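Local coordinates for 2-methyl-3-hydroxypyridine-5-carboxylic acid oxygenase (Mesorhizobium loti, PDB 3ALJ), which catalyses the FAD-dependent oxygenation, probably with ring opening, of 2-methyl-3-hydroxypyridine-5-carboxylic acid, a step in the bacterial breakdown of vitamin B6, at residues Val62-Leu66 with Met305-Phe309; Asp201-Phe205 with Met248-Leu252; Arg172-Gly178 with Tyr267-Thr273. One frame throughout, in Å; residues are numbered along the deposited sequence. Where two conformers were deposited one is given.

Contact 1: Val62-Leu66 with Met305-Phe309; sequences VLEGL and MVNAF
V62 and V306 mark the nearest approach of the two backbones, their CA atoms 6.3 Å apart, where the C-terminal end of helix 57-65 meets the middle of helix 300-314. The side chains that meet are all apolar, with V62 and F309 also resting on backbone polar atoms. V62 meets the other helix with both methyls: CG1 lies anti to the backbone N (chi1 174°) and reaches F309 CB at 4.0 Å, while CG2 turns to the start of the other segment, 3.7 Å from V306 N and 3.8 Å from V306 CG2. With an alanine here, V306 CG2 and F309 CB would probably be left without their partner. V62 and M305 both also touch T25 on helix 21-32, which follows a glycine-rich turn consistent with the Rossmann-type GxGxxG motif; the pair of helices thus packs against the core of the FAD-binding domain, with the M305 side chain about 7 Å from the FAD at the nearest atoms. M305 bends at chi3 (73°), and its CE comes up to L63 CD2 at 3.9 Å. At the other end the F309 ring presents its edge to L66 CD2, 3.8 Å from F309 CD1 and near the ring plane. F309 CE1 stands 3.8 Å from G65 O, a carbonyl that accepts a hydrogen bond from Q32; any CB on G65 would point into this ring.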
# COMPACT_ATOMS: atom_id res chain seq x y z
N VAL A 62 3.87 11.84 -4.28
CA VAL A 62 4.58 11.79 -3.02
C VAL A 62 6.03 11.43 -3.26
O VAL A 62 6.94 12.06 -2.69
CB VAL A 62 3.94 10.76 -2.07
CG1 VAL A 62 4.81 10.60 -0.79
CG2 VAL A 62 2.53 11.20 -1.64
N LEU A 63 6.29 10.38 -4.08
CA LEU A 63 7.69 10.01 -4.31
C LEU A 63 8.52 11.14 -4.88
O LEU A 63 9.69 11.35 -4.53
CB LEU A 63 7.80 8.76 -5.27
CG LEU A 63 7.30 7.48 -4.59
CD1 LEU A 63 7.09 6.44 -5.66
CD2 LEU A 63 8.38 6.97 -3.60
N GLU A 64 7.91 11.91 -5.81
CA GLU A 64 8.60 13.13 -6.30
C GLU A 64 8.93 14.08 -5.19
O GLU A 64 10.04 14.63 -5.16
CB GLU A 64 7.63 13.76 -7.34
CG GLU A 64 8.29 14.93 -8.06
CD GLU A 64 7.34 15.60 -9.16
OE1 GLU A 64 7.69 16.76 -9.46
OE2 GLU A 64 6.38 14.94 -9.60
N GLY A 65 7.94 14.36 -4.33
CA GLY A 65 8.13 15.26 -3.15
C GLY A 65 9.19 14.68 -2.20
O GLY A 65 9.80 15.47 -1.48
N LEU A 66 9.43 13.38 -2.21
CA LEU A 66 10.43 12.79 -1.31
C LEU A 66 11.76 12.66 -2.01
O LEU A 66 12.69 12.17 -1.40
CB LEU A 66 9.98 11.36 -0.94
CG LEU A 66 8.66 11.21 -0.21
CD1 LEU A 66 8.60 9.65 0.05
CD2 LEU A 66 8.73 11.98 1.15
N MET A 305 0.87 7.07 2.11
CA MET A 305 1.95 7.94 1.70
C MET A 305 1.46 9.38 1.56
O MET A 305 2.19 10.31 2.00
CB MET A 305 2.52 7.40 0.38
CG MET A 305 3.30 6.11 0.65
SD MET A 305 3.91 5.36 -0.94
CE MET A 305 5.24 6.54 -1.34
N VAL A 306 0.33 9.60 0.92
CA VAL A 306 -0.28 11.01 0.87
C VAL A 306 -0.44 11.54 2.28
O VAL A 306 -0.10 12.68 2.53
CB VAL A 306 -1.59 11.00 0.10
CG1 VAL A 306 -2.39 12.30 0.33
CG2 VAL A 306 -1.27 10.89 -1.43
N ASN A 307 -0.98 10.74 3.19
CA ASN A 307 -1.20 11.25 4.58
C ASN A 307 0.06 11.50 5.32
O ASN A 307 0.16 12.56 5.97
CB ASN A 307 -2.15 10.29 5.31
CG ASN A 307 -3.53 10.21 4.69
OD1 ASN A 307 -4.29 9.18 4.92
ND2 ASN A 307 -3.87 11.15 3.97
N ALA A 308 1.08 10.67 5.11
CA ALA A 308 2.33 10.93 5.79
C ALA A 308 2.99 12.18 5.24
O ALA A 308 3.56 13.04 5.97
CB ALA A 308 3.23 9.73 5.64
N PHE A 309 2.95 12.36 3.90
CA PHE A 309 3.57 13.56 3.37
C PHE A 309 2.80 14.78 3.75
O PHE A 309 3.44 15.82 4.07
CB PHE A 309 3.60 13.41 1.78
CG PHE A 309 4.42 14.49 1.10
CD1 PHE A 309 5.80 14.33 0.99
CD2 PHE A 309 3.77 15.66 0.68
CE1 PHE A 309 6.56 15.34 0.41
CE2 PHE A 309 4.52 16.70 0.06
CZ PHE A 309 5.87 16.55 -0.03

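Contact 2: Asp201-Phe205 with Met248-Leu252; sequences DMWNF and MFPFL
M202 reaches from strand 199-203 into the loop between helices 242-248 and 253-260, and its sulfur supplies the Met-aromatic part of the contact. Beyond CG the chain runs extended, carrying SD to the edge of the F251 ring, 3.6 Å from F251 CE2 and near the ring plane. The same sulfur stands obliquely to the F249 ring, 5.3 Å from its centroid. F251 takes an uncommon rotamer, CG lying between its own backbone N and carbonyl carbon (chi1 40°), which folds the ring back over F249 C; W85 of strand 82-86 meets it edge-to-face.

Apolar contacts continue along M202. Its CB rests 3.7 Å from F249 CE2, while its end and the L252 side chain reach toward each other tip to tip, SD 3.8 Å from L252 CD1. F249 and L252 also touch I212 and Y214, respectively, on strand 211-216, so the loop packs over a face of the mixed sheet.

Polar groups enter at F249 and N204. M202 O faces the edge of the F249 ring, 3.5 Å from CE2. The N204 amide stands almost upright to that ring, the planes 80° apart, with ND2 3.4 Å from F249 CZ in an oblique approach. ND2 also donates to a water at 2.9 Å, and that water is within hydrogen-bonding distance of M248 O. The amide also makes weak hydrogen bonds, OD1 with H87 ND1 and ND2 with Q210 O.

Sulfur, rings and aliphatic carbon therefore join the segments directly, and a carbonyl and an amide touch the F249 ring, but the polar link runs through a single water; the buried N204 amide is satisfied by that water and by weak bonds to H87 and Q210.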
# COMPACT_ATOMS: atom_id res chain seq x y z
N ASP A 201 -6.99 -8.27 -15.20
CA ASP A 201 -7.72 -8.77 -14.02
C ASP A 201 -8.67 -9.84 -14.51
O ASP A 201 -9.67 -9.53 -15.18
CB ASP A 201 -8.47 -7.59 -13.35
CG ASP A 201 -9.00 -8.01 -12.03
OD1 ASP A 201 -8.72 -9.16 -11.58
OD2 ASP A 201 -9.69 -7.21 -11.36
N MET A 202 -8.27 -11.10 -14.26
CA MET A 202 -8.94 -12.24 -14.89
C MET A 202 -9.91 -12.88 -13.91
O MET A 202 -9.56 -13.66 -13.00
CB MET A 202 -7.90 -13.31 -15.28
CG MET A 202 -6.78 -12.74 -16.15
SD MET A 202 -5.43 -13.92 -16.22
CE MET A 202 -4.42 -13.30 -17.61
N TRP A 203 -11.20 -12.49 -14.04
CA TRP A 203 -12.25 -12.98 -13.11
C TRP A 203 -12.97 -14.22 -13.66
O TRP A 203 -13.19 -14.38 -14.91
CB TRP A 203 -13.35 -11.93 -13.04
CG TRP A 203 -12.95 -10.71 -12.17
CD1 TRP A 203 -12.19 -9.63 -12.54
CD2 TRP A 203 -13.37 -10.48 -10.84
NE1 TRP A 203 -12.16 -8.75 -11.46
CE2 TRP A 203 -12.88 -9.26 -10.40
CE3 TRP A 203 -14.12 -11.24 -9.92
CZ2 TRP A 203 -13.09 -8.75 -9.11
CZ3 TRP A 203 -14.36 -10.73 -8.64
CH2 TRP A 203 -13.86 -9.53 -8.24
N ASN A 204 -13.43 -15.06 -12.73
CA ASN A 204 -14.38 -16.13 -13.06
C ASN A 204 -15.25 -16.36 -11.86
O ASN A 204 -14.75 -16.34 -10.74
CB ASN A 204 -13.65 -17.47 -13.33
CG ASN A 204 -12.71 -17.41 -14.48
OD1 ASN A 204 -13.09 -17.67 -15.68
ND2 ASN A 204 -11.44 -17.14 -14.26
N PHE A 205 -16.53 -16.61 -12.14
CA PHE A 205 -17.44 -17.20 -11.14
C PHE A 205 -17.80 -18.62 -11.50
O PHE A 205 -18.29 -19.30 -10.59
CB PHE A 205 -18.68 -16.31 -11.03
CG PHE A 205 -18.38 -14.90 -10.61
CD1 PHE A 205 -17.76 -14.63 -9.40
CD2 PHE A 205 -18.62 -13.85 -11.43
CE1 PHE A 205 -17.45 -13.23 -9.05
CE2 PHE A 205 -18.36 -12.53 -11.08
CZ PHE A 205 -17.80 -12.24 -9.89
N MET A 248 -8.17 -23.26 -14.76
CA MET A 248 -9.00 -22.09 -15.08
C MET A 248 -8.19 -20.97 -15.69
O MET A 248 -8.81 -20.13 -16.26
CB MET A 248 -9.88 -21.65 -13.85
CG MET A 248 -11.40 -22.52 -13.70
SD MET A 248 -11.98 -21.98 -12.20
CE MET A 248 -12.63 -20.43 -12.90
N PHE A 249 -6.87 -21.07 -15.75
CA PHE A 249 -6.03 -20.06 -16.39
C PHE A 249 -4.94 -20.74 -17.19
O PHE A 249 -3.73 -20.54 -16.97
CB PHE A 249 -5.40 -19.13 -15.34
CG PHE A 249 -6.46 -18.53 -14.41
CD1 PHE A 249 -6.93 -19.23 -13.29
CD2 PHE A 249 -7.03 -17.22 -14.62
CE1 PHE A 249 -7.91 -18.74 -12.45
CE2 PHE A 249 -8.01 -16.67 -13.75
CZ PHE A 249 -8.49 -17.43 -12.66
N PRO A 250 -5.41 -21.50 -18.20
CA PRO A 250 -4.39 -22.35 -18.86
C PRO A 250 -3.39 -21.58 -19.64
O PRO A 250 -2.25 -21.99 -19.79
CB PRO A 250 -5.28 -23.28 -19.74
CG PRO A 250 -6.52 -22.44 -20.02
CD PRO A 250 -6.82 -21.84 -18.59
N PHE A 251 -3.74 -20.38 -20.10
CA PHE A 251 -2.89 -19.49 -20.83
C PHE A 251 -1.72 -18.91 -19.97
O PHE A 251 -0.76 -18.28 -20.51
CB PHE A 251 -3.72 -18.39 -21.46
CG PHE A 251 -4.77 -17.91 -20.54
CD1 PHE A 251 -6.07 -18.40 -20.68
CD2 PHE A 251 -4.49 -17.04 -19.48
CE1 PHE A 251 -7.08 -18.08 -19.73
CE2 PHE A 251 -5.48 -16.70 -18.55
CZ PHE A 251 -6.75 -17.20 -18.64
N LEU A 252 -1.85 -19.07 -18.63
CA LEU A 252 -0.70 -18.68 -17.74
C LEU A 252 0.10 -19.86 -17.21
O LEU A 252 0.93 -19.67 -16.33
CB LEU A 252 -1.30 -17.87 -16.49
CG LEU A 252 -1.92 -16.51 -16.82
CD1 LEU A 252 -2.25 -15.79 -15.47
CD2 LEU A 252 -0.85 -15.72 -17.52
O HOH W 1 -9.72 -17.21 -16.54

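Contact 3: Arg172-Gly178 with Tyr267-Thr273; sequences RWVSKDG and YDKYETT
R172 and E271 cross obliquely on one face of the ladder with their flat groups nearly coplanar, 9° apart. The guanidinium grips side-on: NE and NH2 both donate to E271 OE2, at 2.9 and 3.0 Å; NH2 meets the syn lone pair of that oxygen, while NE comes nearly along its C-O bond. With CG anti to the backbone N (chi1 -179°) and the chain extended to NE, the arginine lies alongside T273, and V174 CG2 packs 3.5 Å from E271 CD. On the opposite face W173 crosses T272, its CB 3.6 Å from T272 OG1.

Between these faces runs an antiparallel ladder, with W173 and T272 as a hydrogen-bonded pair, that joins strand 170-185 to strand 267-275, at one edge of the sheet. A beta bulge shifts the register by two between V174 and G178. Past it the tyrosines take over. The Y267 ring lies across G178, whose CA makes an off-centre CH-pi contact and whose N gives a weak hydrogen bond to Y267 OH, 2.9 Å; that hydroxyl is also hydrogen-bonded to A228 O. Y270 meets G178 CA obliquely, CE1 at 3.6 Å, turns an edge to S175 CB, and touches the bound FAD. K269 bends to return NZ to Y267 O.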
# COMPACT_ATOMS: atom_id res chain seq x y z
N ARG A 172 -12.09 -2.67 13.82
CA ARG A 172 -11.03 -3.42 13.12
C ARG A 172 -11.69 -4.69 12.66
O ARG A 172 -12.49 -5.33 13.37
CB ARG A 172 -9.86 -3.54 14.09
CG ARG A 172 -8.63 -4.27 13.57
CD ARG A 172 -7.41 -4.05 14.53
NE ARG A 172 -6.43 -4.87 13.98
CZ ARG A 172 -5.38 -5.24 14.63
NH1 ARG A 172 -5.30 -4.81 15.95
NH2 ARG A 172 -4.50 -6.04 14.14
N TRP A 173 -11.38 -5.12 11.44
CA TRP A 173 -11.99 -6.31 10.89
C TRP A 173 -10.93 -7.09 10.15
O TRP A 173 -10.26 -6.51 9.29
CB TRP A 173 -13.10 -5.95 9.92
CG TRP A 173 -13.76 -7.17 9.31
CD1 TRP A 173 -14.45 -8.16 10.02
CD2 TRP A 173 -13.75 -7.55 7.98
NE1 TRP A 173 -14.84 -9.13 9.16
CE2 TRP A 173 -14.46 -8.79 7.88
CE3 TRP A 173 -13.21 -6.98 6.82
CZ2 TRP A 173 -14.72 -9.42 6.65
CZ3 TRP A 173 -13.43 -7.66 5.57
CH2 TRP A 173 -14.19 -8.89 5.56
N VAL A 174 -10.87 -8.40 10.36
CA VAL A 174 -10.01 -9.26 9.55
C VAL A 174 -10.89 -10.22 8.84
O VAL A 174 -11.68 -10.95 9.48
CB VAL A 174 -9.04 -10.05 10.42
CG1 VAL A 174 -8.07 -10.86 9.53
CG2 VAL A 174 -8.23 -9.06 11.39
N SER A 175 -10.72 -10.30 7.50
CA SER A 175 -11.50 -11.23 6.70
C SER A 175 -11.10 -12.69 6.88
O SER A 175 -9.96 -12.99 7.28
CB SER A 175 -11.31 -10.89 5.22
OG SER A 175 -12.35 -11.51 4.49
N LYS A 176 -12.06 -13.57 6.60
CA LYS A 176 -11.69 -15.00 6.38
C LYS A 176 -11.11 -15.19 4.99
O LYS A 176 -10.24 -16.08 4.80
CB LYS A 176 -12.94 -15.88 6.50
CG LYS A 176 -13.64 -15.93 7.91
CD LYS A 176 -12.72 -15.95 9.10
CE LYS A 176 -13.47 -16.46 10.38
NZ LYS A 176 -12.49 -16.86 11.50
N ASP A 177 -11.58 -14.40 4.01
CA ASP A 177 -10.98 -14.55 2.67
C ASP A 177 -9.75 -13.66 2.48
O ASP A 177 -9.36 -12.81 3.27
CB ASP A 177 -12.06 -14.20 1.61
CG ASP A 177 -13.22 -15.18 1.61
OD1 ASP A 177 -13.07 -16.43 1.81
OD2 ASP A 177 -14.34 -14.70 1.30
N GLY A 178 -8.99 -14.13 1.46
CA GLY A 178 -7.71 -13.47 1.14
C GLY A 178 -7.18 -13.98 -0.21
O GLY A 178 -7.96 -14.30 -1.12
N TYR A 267 -1.45 -17.41 2.05
CA TYR A 267 -2.85 -16.94 1.82
C TYR A 267 -3.11 -15.81 2.81
O TYR A 267 -3.53 -16.13 4.00
CB TYR A 267 -3.81 -18.12 1.95
CG TYR A 267 -5.24 -17.80 1.60
CD1 TYR A 267 -6.18 -17.49 2.60
CD2 TYR A 267 -5.67 -17.82 0.29
CE1 TYR A 267 -7.48 -17.17 2.31
CE2 TYR A 267 -6.97 -17.52 -0.06
CZ TYR A 267 -7.91 -17.23 0.95
OH TYR A 267 -9.23 -16.94 0.68
N ASP A 268 -2.88 -14.59 2.43
CA ASP A 268 -2.96 -13.39 3.35
C ASP A 268 -4.40 -12.86 3.30
O ASP A 268 -5.05 -12.89 2.30
CB ASP A 268 -2.03 -12.26 2.92
CG ASP A 268 -0.55 -12.62 3.08
OD1 ASP A 268 -0.25 -13.25 4.12
OD2 ASP A 268 0.18 -12.17 2.18
N LYS A 269 -4.89 -12.42 4.43
CA LYS A 269 -6.26 -11.97 4.61
C LYS A 269 -6.34 -10.50 4.52
O LYS A 269 -5.36 -9.77 4.74
CB LYS A 269 -6.78 -12.34 6.05
CG LYS A 269 -6.47 -13.69 6.42
CD LYS A 269 -7.08 -14.68 5.51
CE LYS A 269 -6.88 -16.08 6.18
NZ LYS A 269 -5.38 -16.50 6.10
N TYR A 270 -7.52 -10.09 4.08
CA TYR A 270 -7.82 -8.68 4.09
C TYR A 270 -8.10 -8.12 5.46
O TYR A 270 -8.53 -8.84 6.37
CB TYR A 270 -9.05 -8.37 3.20
CG TYR A 270 -8.94 -8.98 1.81
CD1 TYR A 270 -9.73 -10.01 1.39
CD2 TYR A 270 -7.98 -8.47 0.95
CE1 TYR A 270 -9.60 -10.55 0.12
CE2 TYR A 270 -7.82 -8.95 -0.33
CZ TYR A 270 -8.64 -9.96 -0.75
OH TYR A 270 -8.53 -10.46 -2.08
N GLU A 271 -7.78 -6.85 5.66
CA GLU A 271 -7.99 -6.31 7.02
C GLU A 271 -8.18 -4.85 6.97
O GLU A 271 -7.51 -4.10 6.21
CB GLU A 271 -6.83 -6.67 7.91
CG GLU A 271 -6.93 -6.09 9.34
CD GLU A 271 -5.84 -6.69 10.31
OE1 GLU A 271 -4.96 -7.46 9.84
OE2 GLU A 271 -5.94 -6.30 11.51
N THR A 272 -9.12 -4.36 7.79
CA THR A 272 -9.40 -2.94 7.79
C THR A 272 -9.42 -2.33 9.12
O THR A 272 -9.65 -3.04 10.16
CB THR A 272 -10.80 -2.65 7.10
OG1 THR A 272 -11.86 -3.28 7.86
CG2 THR A 272 -10.86 -3.21 5.67
N THR A 273 -9.16 -1.04 9.21
CA THR A 273 -9.23 -0.22 10.49
C THR A 273 -9.87 1.09 10.18
O THR A 273 -9.60 1.73 9.15
CB THR A 273 -7.82 0.04 11.20
OG1 THR A 273 -6.94 0.66 10.23
CG2 THR A 273 -7.15 -1.27 11.53

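Overall arrangement
All three contacts belong to the FAD-binding domain. Contacts 1 and 2 are buried, whereas contact 3 is partly buried and carries a salt bridge on its more open side, R172 being exposed. Contact 1 joins two helices by aliphatic and aromatic carbon; contact 2 lays a loop on a strand through sulfur, rings and a water; contact 3 pairs two strands through backbone hydrogen bonds, with a salt bridge and tyrosine packing added. Contacts 2 and 3 share one mixed sheet, contact 2 at strand 199-203 and contact 3 at the edge pair 170-185 and 267-275. Contact 1 lies across the chain's centre from both. Along the chain, contact 2 lies within the loop closed by contact 3, itself within that closed by contact 1.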